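Local coordinates for sulfite dehydrogenase (Paracoccus pantotrophus, PDB 2XTS), which oxidises protein-bound sulfur in the Sox system, as the molybdenum-cofactor subunit of the heme-containing sulfane dehydrogenase SoxCD, at residues Ser77-Leu82 against Val224-Arg229; Gln85-Met90 against Val192-Phe197. All coordinates share one frame; numbering follows the deposited sequence. Where two conformers were deposited one is given.

Contact 1 (Ser77-Leu82 against Val224-Arg229). With MTE (phosphonic acidmono-(2-amino-5,6-dimercapto-4-oxo-3,7,8a,9,10,10a-hexahydro-4H-8-oxa-1,3,9,10-tetraaza-anthracen-7-ylmethyl)ester), chain E.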
# COMPACT_ATOMS: atom_id res chain seq x y z
N SER A 77 -5.28 9.55 23.59
CA SER A 77 -4.25 9.46 24.64
C SER A 77 -2.94 8.96 24.05
O SER A 77 -2.15 8.34 24.73
CB SER A 77 -4.68 8.61 25.83
OG SER A 77 -4.93 7.27 25.46
N GLY A 78 -2.71 9.31 22.78
CA GLY A 78 -1.48 8.97 22.05
C GLY A 78 -1.49 7.57 21.45
O GLY A 78 -2.40 6.78 21.68
N ALA A 79 -0.47 7.28 20.65
CA ALA A 79 -0.32 6.00 19.98
C ALA A 79 0.42 5.07 20.92
O ALA A 79 1.59 5.30 21.21
CB ALA A 79 0.47 6.18 18.69
N ILE A 80 -0.24 4.01 21.38
CA ILE A 80 0.37 3.12 22.37
C ILE A 80 1.07 1.94 21.72
O ILE A 80 0.75 1.54 20.61
CB ILE A 80 -0.68 2.58 23.38
CG1 ILE A 80 -1.81 1.83 22.67
CG2 ILE A 80 -1.24 3.75 24.20
CD1 ILE A 80 -2.65 0.94 23.60
N GLU A 81 2.04 1.41 22.45
CA GLU A 81 2.77 0.22 22.09
C GLU A 81 2.20 -1.00 22.78
O GLU A 81 2.27 -1.14 24.00
CB GLU A 81 4.24 0.38 22.46
CG GLU A 81 5.04 -0.87 22.11
CD GLU A 81 6.47 -0.84 22.57
OE1 GLU A 81 7.29 -0.25 21.87
OE2 GLU A 81 6.75 -1.44 23.61
N LEU A 82 1.64 -1.89 22.00
CA LEU A 82 0.94 -3.08 22.50
C LEU A 82 1.44 -4.30 21.72
O LEU A 82 1.11 -4.50 20.55
CB LEU A 82 -0.57 -2.91 22.36
CG LEU A 82 -1.46 -4.05 22.88
CD1 LEU A 82 -1.11 -4.39 24.31
CD2 LEU A 82 -2.93 -3.63 22.73
N VAL A 224 -12.34 1.57 16.37
CA VAL A 224 -11.62 1.49 17.63
C VAL A 224 -10.27 0.78 17.41
O VAL A 224 -10.22 -0.35 16.90
CB VAL A 224 -12.47 0.78 18.71
CG1 VAL A 224 -11.67 0.65 20.01
CG2 VAL A 224 -13.76 1.52 18.97
N LYS A 225 -9.19 1.44 17.81
CA LYS A 225 -7.84 0.92 17.69
C LYS A 225 -7.40 0.22 18.98
O LYS A 225 -7.89 0.50 20.07
CB LYS A 225 -6.89 2.08 17.37
CG LYS A 225 -7.06 2.64 16.00
CD LYS A 225 -6.07 3.74 15.64
CE LYS A 225 -6.25 5.02 16.42
NZ LYS A 225 -5.18 5.98 16.06
N TRP A 226 -6.45 -0.70 18.83
CA TRP A 226 -5.92 -1.46 19.96
C TRP A 226 -7.08 -2.10 20.72
O TRP A 226 -7.14 -2.06 21.94
CB TRP A 226 -5.04 -0.59 20.90
CG TRP A 226 -4.10 0.34 20.17
CD1 TRP A 226 -2.94 -0.03 19.56
CD2 TRP A 226 -4.20 1.75 20.01
NE1 TRP A 226 -2.33 1.06 19.01
CE2 TRP A 226 -3.09 2.17 19.27
CE3 TRP A 226 -5.11 2.72 20.45
CZ2 TRP A 226 -2.89 3.49 18.89
CZ3 TRP A 226 -4.90 4.03 20.10
CH2 TRP A 226 -3.81 4.41 19.31
N VAL A 227 -8.02 -2.69 19.98
CA VAL A 227 -9.30 -3.09 20.57
C VAL A 227 -9.10 -4.16 21.63
O VAL A 227 -8.45 -5.17 21.37
CB VAL A 227 -10.33 -3.55 19.51
CG1 VAL A 227 -11.75 -3.37 20.05
CG2 VAL A 227 -10.25 -2.75 18.28
N ARG A 228 -9.64 -3.93 22.82
CA ARG A 228 -9.46 -4.87 23.93
C ARG A 228 -10.71 -5.57 24.41
O ARG A 228 -10.63 -6.64 25.02
CB ARG A 228 -8.80 -4.18 25.13
CG ARG A 228 -9.75 -3.45 26.05
CD ARG A 228 -9.05 -3.00 27.29
NE ARG A 228 -10.00 -2.48 28.27
CZ ARG A 228 -9.66 -2.00 29.46
NH1 ARG A 228 -8.38 -1.90 29.81
NH2 ARG A 228 -10.61 -1.62 30.30
N ARG A 229 -11.88 -5.00 24.14
CA ARG A 229 -13.11 -5.58 24.68
C ARG A 229 -14.31 -5.25 23.81
O ARG A 229 -14.44 -4.14 23.31
CB ARG A 229 -13.36 -5.10 26.12
CG ARG A 229 -14.53 -5.77 26.84
CD ARG A 229 -14.59 -5.37 28.30
NE ARG A 229 -15.12 -4.02 28.47
CZ ARG A 229 -16.42 -3.72 28.44
NH1 ARG A 229 -17.34 -4.65 28.22
NH2 ARG A 229 -16.81 -2.47 28.63
N1 MTE E . -9.28 4.08 18.94
C2 MTE E . -8.77 4.27 20.15
N2 MTE E . -8.58 3.20 20.95
N3 MTE E . -8.39 5.49 20.59
C4 MTE E . -8.54 6.61 19.84
O4 MTE E . -8.15 7.70 20.32
N5 MTE E . -9.41 7.56 17.68
C6 MTE E . -10.48 7.28 16.75
C7 MTE E . -10.34 5.97 16.00
N8 MTE E . -10.08 4.89 16.91
C9 MTE E . -9.12 6.49 18.52
C10 MTE E . -9.51 5.14 18.10
C1' MTE E . -10.70 8.40 15.75
S1' MTE E . -11.49 9.87 16.30
C2' MTE E . -10.39 8.27 14.45
S2' MTE E . -10.80 9.45 13.27
C3' MTE E . -9.68 7.01 13.98
O3' MTE E . -9.30 6.11 15.05
C4' MTE E . -8.39 7.37 13.27
O4' MTE E . -7.77 6.18 12.76
P MTE E . -6.22 6.31 12.37
O1P MTE E . -6.30 7.40 11.25
O2P MTE E . -5.43 6.83 13.52
O3P MTE E . -5.84 4.98 11.82
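With CG1 of I80 set between its own backbone N and carbonyl carbon (chi1 59°) and CG of W226 anti to its carbonyl carbon (chi1 -43°), the isoleucine branch comes down on the indole. CG1 of I80 sits 3.5 Å from the centroid of the five-membered ring of W226, only 6° off the ring normal, a CH-pi contact squarely over the face. CD1 of I80 runs on toward CB of W226, where CD2 of L82 also packs at 4.1 Å. CB of K225 covers the opposite face nearer the rim. Along the indole edge, N2 of the pterin approaches CE3 of W226 at 3.5 Å, while NE1 of W226 is held by the carbonyl of K205. Replacing the indole of W226 by the methyl of an alanine is likely to leave I80 without the face it rests on and the K205 carbonyl without its donor. K225 grips the cofactor three times: its N donates almost straight to pterin N1 (2.9 Å), its O accepts from pterin N2 (2.9 Å), and its NZ bonds phosphate O2P (2.7 Å). Backbone reading the pterin edge while a lysine takes the phosphate makes this part of the molybdopterin pocket of a sulfite-oxidase-type domain.

Contact 2 (Gln85-Met90 against Val192-Phe197)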
# COMPACT_ATOMS: atom_id res chain seq x y z
N GLN A 85 2.16 -10.35 22.27
CA GLN A 85 2.24 -11.16 23.49
C GLN A 85 1.36 -10.62 24.61
O GLN A 85 0.71 -11.37 25.34
CB GLN A 85 3.67 -11.21 24.01
CG GLN A 85 4.60 -12.15 23.27
CD GLN A 85 5.25 -11.60 22.03
OE1 GLN A 85 4.91 -10.50 21.56
NE2 GLN A 85 6.21 -12.35 21.51
N ASP A 86 1.32 -9.29 24.75
CA ASP A 86 0.52 -8.65 25.80
C ASP A 86 -0.96 -8.46 25.44
O ASP A 86 -1.79 -8.26 26.32
CB ASP A 86 1.14 -7.29 26.11
CG ASP A 86 2.45 -7.38 26.86
OD1 ASP A 86 2.80 -8.47 27.37
OD2 ASP A 86 3.13 -6.33 26.93
N TYR A 87 -1.26 -8.50 24.16
CA TYR A 87 -2.60 -8.26 23.67
C TYR A 87 -3.61 -9.28 24.23
O TYR A 87 -3.35 -10.47 24.27
CB TYR A 87 -2.62 -8.34 22.14
CG TYR A 87 -3.97 -8.09 21.53
CD1 TYR A 87 -4.41 -6.80 21.33
CD2 TYR A 87 -4.82 -9.12 21.20
CE1 TYR A 87 -5.65 -6.53 20.82
CE2 TYR A 87 -6.06 -8.85 20.68
CZ TYR A 87 -6.48 -7.56 20.50
OH TYR A 87 -7.74 -7.36 19.99
N ARG A 88 -4.77 -8.78 24.64
CA ARG A 88 -5.89 -9.65 25.00
C ARG A 88 -7.17 -9.03 24.46
O ARG A 88 -7.34 -7.82 24.52
CB ARG A 88 -6.02 -9.77 26.51
CG ARG A 88 -4.84 -10.40 27.25
CD ARG A 88 -4.68 -11.89 26.94
NE ARG A 88 -3.65 -12.45 27.79
CZ ARG A 88 -2.34 -12.41 27.54
NH1 ARG A 88 -1.87 -11.85 26.42
NH2 ARG A 88 -1.49 -12.95 28.40
N LEU A 89 -8.07 -9.87 23.94
CA LEU A 89 -9.40 -9.44 23.52
C LEU A 89 -10.45 -10.18 24.35
O LEU A 89 -10.46 -11.40 24.38
CB LEU A 89 -9.64 -9.71 22.03
CG LEU A 89 -11.04 -9.38 21.48
CD1 LEU A 89 -11.22 -7.86 21.53
CD2 LEU A 89 -11.25 -9.88 20.06
N MET A 90 -11.33 -9.42 24.96
CA MET A 90 -12.38 -9.95 25.82
C MET A 90 -13.71 -9.74 25.15
O MET A 90 -13.96 -8.70 24.55
CB MET A 90 -12.36 -9.23 27.17
CG MET A 90 -13.50 -9.60 28.11
SD MET A 90 -13.47 -8.71 29.70
CE MET A 90 -12.00 -9.46 30.39
N VAL A 192 -18.59 -5.45 9.96
CA VAL A 192 -17.54 -4.99 10.89
C VAL A 192 -16.51 -6.10 11.04
O VAL A 192 -16.85 -7.25 11.27
CB VAL A 192 -18.07 -4.54 12.28
CG1 VAL A 192 -16.93 -4.03 13.17
CG2 VAL A 192 -19.12 -3.45 12.11
N MET A 193 -15.24 -5.72 10.93
CA MET A 193 -14.12 -6.64 10.99
C MET A 193 -13.18 -6.24 12.12
O MET A 193 -12.99 -5.05 12.40
CB MET A 193 -13.37 -6.58 9.64
CG MET A 193 -12.02 -7.30 9.56
SD MET A 193 -11.00 -6.79 8.19
CE MET A 193 -12.10 -7.22 6.85
N LEU A 194 -12.57 -7.23 12.76
CA LEU A 194 -11.37 -7.04 13.55
C LEU A 194 -10.19 -7.27 12.62
O LEU A 194 -9.90 -8.41 12.23
CB LEU A 194 -11.34 -8.00 14.75
CG LEU A 194 -10.18 -7.84 15.73
CD1 LEU A 194 -10.31 -6.52 16.50
CD2 LEU A 194 -10.07 -9.05 16.64
N ALA A 195 -9.52 -6.18 12.26
CA ALA A 195 -8.45 -6.21 11.27
C ALA A 195 -7.10 -6.31 11.93
O ALA A 195 -6.84 -5.65 12.93
CB ALA A 195 -8.50 -4.96 10.43
N PHE A 196 -6.24 -7.14 11.36
CA PHE A 196 -4.84 -7.25 11.79
C PHE A 196 -3.86 -6.80 10.74
O PHE A 196 -2.72 -6.43 11.08
CB PHE A 196 -4.43 -8.69 12.14
CG PHE A 196 -5.49 -9.51 12.74
CD1 PHE A 196 -6.12 -9.10 13.92
CD2 PHE A 196 -5.89 -10.71 12.16
CE1 PHE A 196 -7.12 -9.86 14.49
CE2 PHE A 196 -6.89 -11.48 12.73
CZ PHE A 196 -7.51 -11.05 13.90
N PHE A 197 -4.26 -6.84 9.49
CA PHE A 197 -3.37 -6.44 8.39
C PHE A 197 -3.99 -5.28 7.64
O PHE A 197 -5.19 -5.23 7.47
CB PHE A 197 -3.20 -7.60 7.40
CG PHE A 197 -2.58 -8.81 7.98
CD1 PHE A 197 -1.20 -8.99 8.01
CD2 PHE A 197 -3.38 -9.80 8.48
CE1 PHE A 197 -0.66 -10.16 8.56
CE2 PHE A 197 -2.84 -10.95 9.02
CZ PHE A 197 -1.49 -11.13 9.05
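L89 and L194 point at each other from strands 89-93 and 193-198 and meet tip to tip, CD2 of L89 lying 3.7 Å from CD2 of L194. Each leucine carries CG opposite its backbone N (chi1 177° in L89, -175° in L194), which stretches both side chains out from their backbones and lets one methyl of each meet although the CA atoms of L89 and L194 are 10.4 Å apart. The two segments therefore communicate through side chains alone, and lightly, with 88 Å² buried between them.

Y87 reaches in from the same segment as L89, but its ring does not stack on anything in 192-197. Its OH ends 4.4 Å from CD2 of L194, a loose approach; the hydroxyl itself is hydrogen-bonded to the carbonyl O of V227. That bond gives the buried hydroxyl a partner and fixes the outer end of the ring beside the leucine pair. F196 holds its ring further back, with the carbonyl O of L194 3.8 Å above one face, toward the rim, and F103 meeting it edge-to-face.

R88, on the same segment as Y87 and L89, folds back along its own chain. Its NH1 binds O of Q85 at 2.8 Å and O of Y87 at 3.0 Å, both acceptors lying in the guanidinium plane; the Y87 carbonyl is approached from above its own plane. NE of R88 forms a salt bridge with D5 of the second subunit.

L106 of helix 103-106 and L156 of helix 153-160 touch both L89 and L194. The arrangement is plain hydrophobic-core packing, joining strand 89-93 of the mixed sheet to strand 193-198 of the antiparallel sheet within the molybdopterin-binding domain.

In the fold
Both contacts belong to the molybdopterin-binding domain, their centres 10 Å apart on the same side of the chain's centre. In sequence the order is 77-82, 85-90, 192-197, 224-229, so contact 1 brackets contact 2. Strands 89-93 and 227-233 run parallel as neighbours in the mixed sheet, and R228 O lies 2.9 Å from M90 N, a probable hydrogen bond. CD2 of L82 also packs on CD1 of Y87, 3.8 Å away. Segment 224-229, which holds the pterin, thus runs into strand 227-233, whose neighbour 89-93 packs through L89 on strand 193-198 of the other sheet. Both contacts also touch the second subunit, so this part of the domain lies near that interface.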